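Side-chain contact in klebicin C activity (Klebsiella pneumoniae, PDB 7NNA), which is a bacterial toxin whose Tol-binding domain probably engages the efflux channel TolC during import into the target cell: residues Q66-K69 and D70-R74. Numbering follows the deposited sequence. Where two conformers were deposited one is given.
Sequences QHLK and DVVDR. Unlike the reference sequence in segment 66-69: Q66 (reference Leu).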
ATOM      1  N   GLN A  66       6.504 -32.097 -11.086  1.00 41.46           N
ATOM      2  CA  GLN A  66       6.997 -32.842 -12.245  1.00 42.46           C
ATOM      3  C   GLN A  66       8.024 -33.867 -11.815  1.00 42.21           C
ATOM      4  O   GLN A  66       8.017 -34.998 -12.332  1.00 43.57           O
ATOM      5  CB  GLN A  66       7.601 -31.898 -13.287  1.00 45.32           C
ATOM      6  CG  GLN A  66       8.100 -32.640 -14.552  1.00 51.77           C
ATOM      7  CD  GLN A  66       6.961 -33.338 -15.271  1.00 56.46           C
ATOM      8  OE1 GLN A  66       5.894 -32.752 -15.525  1.00 56.64           O
ATOM      9  NE2 GLN A  66       7.167 -34.622 -15.603  1.00 56.10           N
ATOM     10  N   HIS A  67       8.894 -33.522 -10.861  1.00 40.75           N
ATOM     11  CA  HIS A  67       9.880 -34.489 -10.383  1.00 40.77           C
ATOM     12  C   HIS A  67       9.191 -35.715  -9.738  1.00 37.85           C
ATOM     13  O   HIS A  67       9.562 -36.851 -10.029  1.00 38.44           O
ATOM     14  CB  HIS A  67      10.868 -33.834  -9.435  1.00 43.49           C
ATOM     15  CG  HIS A  67      11.877 -34.809  -8.966  1.00 47.24           C
ATOM     16  ND1 HIS A  67      12.727 -35.432  -9.855  1.00 50.72           N
ATOM     17  CD2 HIS A  67      12.107 -35.281  -7.727  1.00 48.59           C
ATOM     18  CE1 HIS A  67      13.482 -36.236  -9.126  1.00 51.47           C
ATOM     19  NE2 HIS A  67      13.167 -36.148  -7.834  1.00 51.10           N
ATOM     20  N   LEU A  68       8.149 -35.482  -8.936  1.00 34.92           N
ATOM     21  CA  LEU A  68       7.362 -36.552  -8.319  1.00 33.34           C
ATOM     22  C   LEU A  68       6.720 -37.422  -9.421  1.00 34.25           C
ATOM     23  O   LEU A  68       6.823 -38.641  -9.393  1.00 32.73           O
ATOM     24  CB  LEU A  68       6.273 -35.914  -7.434  1.00 32.40           C
ATOM     25  CG  LEU A  68       5.207 -36.862  -6.860  1.00 31.16           C
ATOM     26  CD1 LEU A  68       5.854 -38.010  -6.007  1.00 30.27           C
ATOM     27  CD2 LEU A  68       4.278 -36.096  -6.021  1.00 32.25           C
ATOM     28  N   LYS A  69       6.154 -36.798 -10.448  1.00 36.36           N
ATOM     29  CA  LYS A  69       5.559 -37.508 -11.575  1.00 38.43           C
ATOM     30  C   LYS A  69       6.640 -38.433 -12.246  1.00 38.22           C
ATOM     31  O   LYS A  69       6.376 -39.618 -12.521  1.00 35.93           O
ATOM     32  CB  LYS A  69       5.018 -36.453 -12.571  1.00 43.07           C
ATOM     33  CG  LYS A  69       4.180 -37.001 -13.720  1.00 52.49           C
ATOM     34  CD  LYS A  69       4.122 -35.984 -14.897  1.00 62.48           C
ATOM     35  CE  LYS A  69       4.518 -36.632 -16.226  1.00 69.87           C
ATOM     36  NZ  LYS A  69       5.517 -37.735 -16.027  1.00 70.58           N
ATOM     37  N   ASP A  70       7.877 -37.899 -12.434  1.00 38.04           N
ATOM     38  CA  ASP A  70       8.973 -38.703 -13.021  1.00 37.93           C
ATOM     39  C   ASP A  70       9.396 -39.935 -12.149  1.00 33.98           C
ATOM     40  O   ASP A  70       9.780 -40.989 -12.670  1.00 32.30           O
ATOM     41  CB  ASP A  70      10.190 -37.809 -13.208  1.00 41.75           C
ATOM     42  CG  ASP A  70       9.985 -36.700 -14.202  1.00 50.22           C
ATOM     43  OD1 ASP A  70       9.099 -36.845 -15.093  1.00 53.07           O
ATOM     44  OD2 ASP A  70      10.692 -35.691 -14.097  1.00 52.49           O
ATOM     45  N   VAL A  71       9.373 -39.778 -10.814  1.00 35.21           N
ATOM     46  CA  VAL A  71       9.704 -40.877  -9.904  1.00 32.35           C
ATOM     47  C   VAL A  71       8.559 -41.892  -9.920  1.00 32.46           C
ATOM     48  O   VAL A  71       8.804 -43.132  -9.939  1.00 31.47           O
ATOM     49  CB  VAL A  71      10.033 -40.389  -8.461  1.00 32.09           C
ATOM     50  CG1 VAL A  71      10.318 -41.583  -7.551  1.00 31.46           C
ATOM     51  CG2 VAL A  71      11.235 -39.447  -8.479  1.00 33.20           C
ATOM     52  N   VAL A  72       7.294 -41.406  -9.959  1.00 31.90           N
ATOM     53  CA  VAL A  72       6.168 -42.350 -10.109  1.00 31.30           C
ATOM     54  C   VAL A  72       6.326 -43.197 -11.445  1.00 31.45           C
ATOM     55  O   VAL A  72       6.107 -44.398 -11.427  1.00 30.33           O
ATOM     56  CB  VAL A  72       4.796 -41.632 -10.019  1.00 31.42           C
ATOM     57  CG1 VAL A  72       3.680 -42.591 -10.386  1.00 30.94           C
ATOM     58  CG2 VAL A  72       4.559 -41.067  -8.601  1.00 30.90           C
ATOM     59  N   ASP A  73       6.699 -42.569 -12.566  0.70 32.08           N
ATOM     60  CA  ASP A  73       6.926 -43.317 -13.828  0.70 34.92           C
ATOM     61  C   ASP A  73       8.086 -44.321 -13.703  0.70 35.99           C
ATOM     62  O   ASP A  73       8.047 -45.389 -14.317  0.70 36.55           O
ATOM     63  CB  ASP A  73       7.239 -42.366 -14.989  0.70 38.52           C
ATOM     64  CG  ASP A  73       6.058 -41.582 -15.533  0.70 42.24           C
ATOM     65  OD1 ASP A  73       4.889 -41.995 -15.280  0.70 41.23           O
ATOM     66  OD2 ASP A  73       6.297 -40.578 -16.230  0.70 47.20           O
ATOM     67  N   ARG A  74       9.107 -43.998 -12.910  1.00 35.71           N
ATOM     68  CA  ARG A  74      10.223 -44.946 -12.662  1.00 36.07           C
ATOM     69  C   ARG A  74       9.671 -46.189 -11.920  1.00 32.65           C
ATOM     70  O   ARG A  74      10.035 -47.314 -12.236  1.00 31.29           O
ATOM     71  CB  ARG A  74      11.254 -44.247 -11.776  1.00 40.34           C
ATOM     72  CG  ARG A  74      12.518 -45.010 -11.453  1.00 48.72           C
ATOM     73  CD  ARG A  74      13.469 -44.193 -10.533  1.00 54.28           C
ATOM     74  NE  ARG A  74      13.626 -42.784 -10.932  1.00 56.92           N
ATOM     75  CZ  ARG A  74      14.115 -41.829 -10.136  1.00 60.98           C
ATOM     76  NH1 ARG A  74      14.194 -40.573 -10.565  1.00 62.27           N
ATOM     77  NH2 ARG A  74      14.506 -42.118  -8.905  1.00 60.89           N
TER
HETATM   78  O   HOH W   1       3.911 -40.261 -13.309  1.00 50.89           O
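The ring of H67 lies against the CG2 methyl of V71, one turn further along helix 14-79, and V71, which is buried, gives this side its tighter packing. The methyl sits over one face of the imidazole in a CH-pi contact, 4.1 Å from CG2 of V71 to the ring centroid, yet shifted toward the rim, so that NE2 of H67 lies near it. A chi1 of -179° sets CG of H67 beside the carbonyl carbon, and chi2 of 62° turns a face of the ring to the methyl. Beside this pair, L68 CD1 approaches V72 CG2 at 4.2 Å. The backbone keeps its regular i to i+4 bonds, such as V72 N to L68 O at 2.9 Å.

The arrangement belongs to a long antiparallel pair of helices: H67, L68, V71 and R74 all touch helix 93-197, where A116, E117, R113 and I109 receive them.

The polar side, by contrast, is largely exposed to solvent and held by polar bonds, one of them weak and one long. Here Q66 bends at chi2, which turns its amide back toward D70; NE2 of Q66 donates to OD1 of D70 at 3.0 Å. The donor keeps the acceptor almost in its own amide plane but meets the carboxylate from above, the two planes being 48° apart. K69 continues the network. Its chain bends at chi3 and chi4, and NZ makes a long salt bridge to OD1 of D70. In one of the two conformers of D73, NZ of K69 also reaches OD2 of D73 at 3.0 Å, a salt bridge whose hydrogen bond is weak; the two carboxylates then share one lysine, which probably offsets part of their mutual repulsion. In that same conformer a water donates both to the carbonyl O of K69 and to OD1 of D73, at 2.8 Å from the latter.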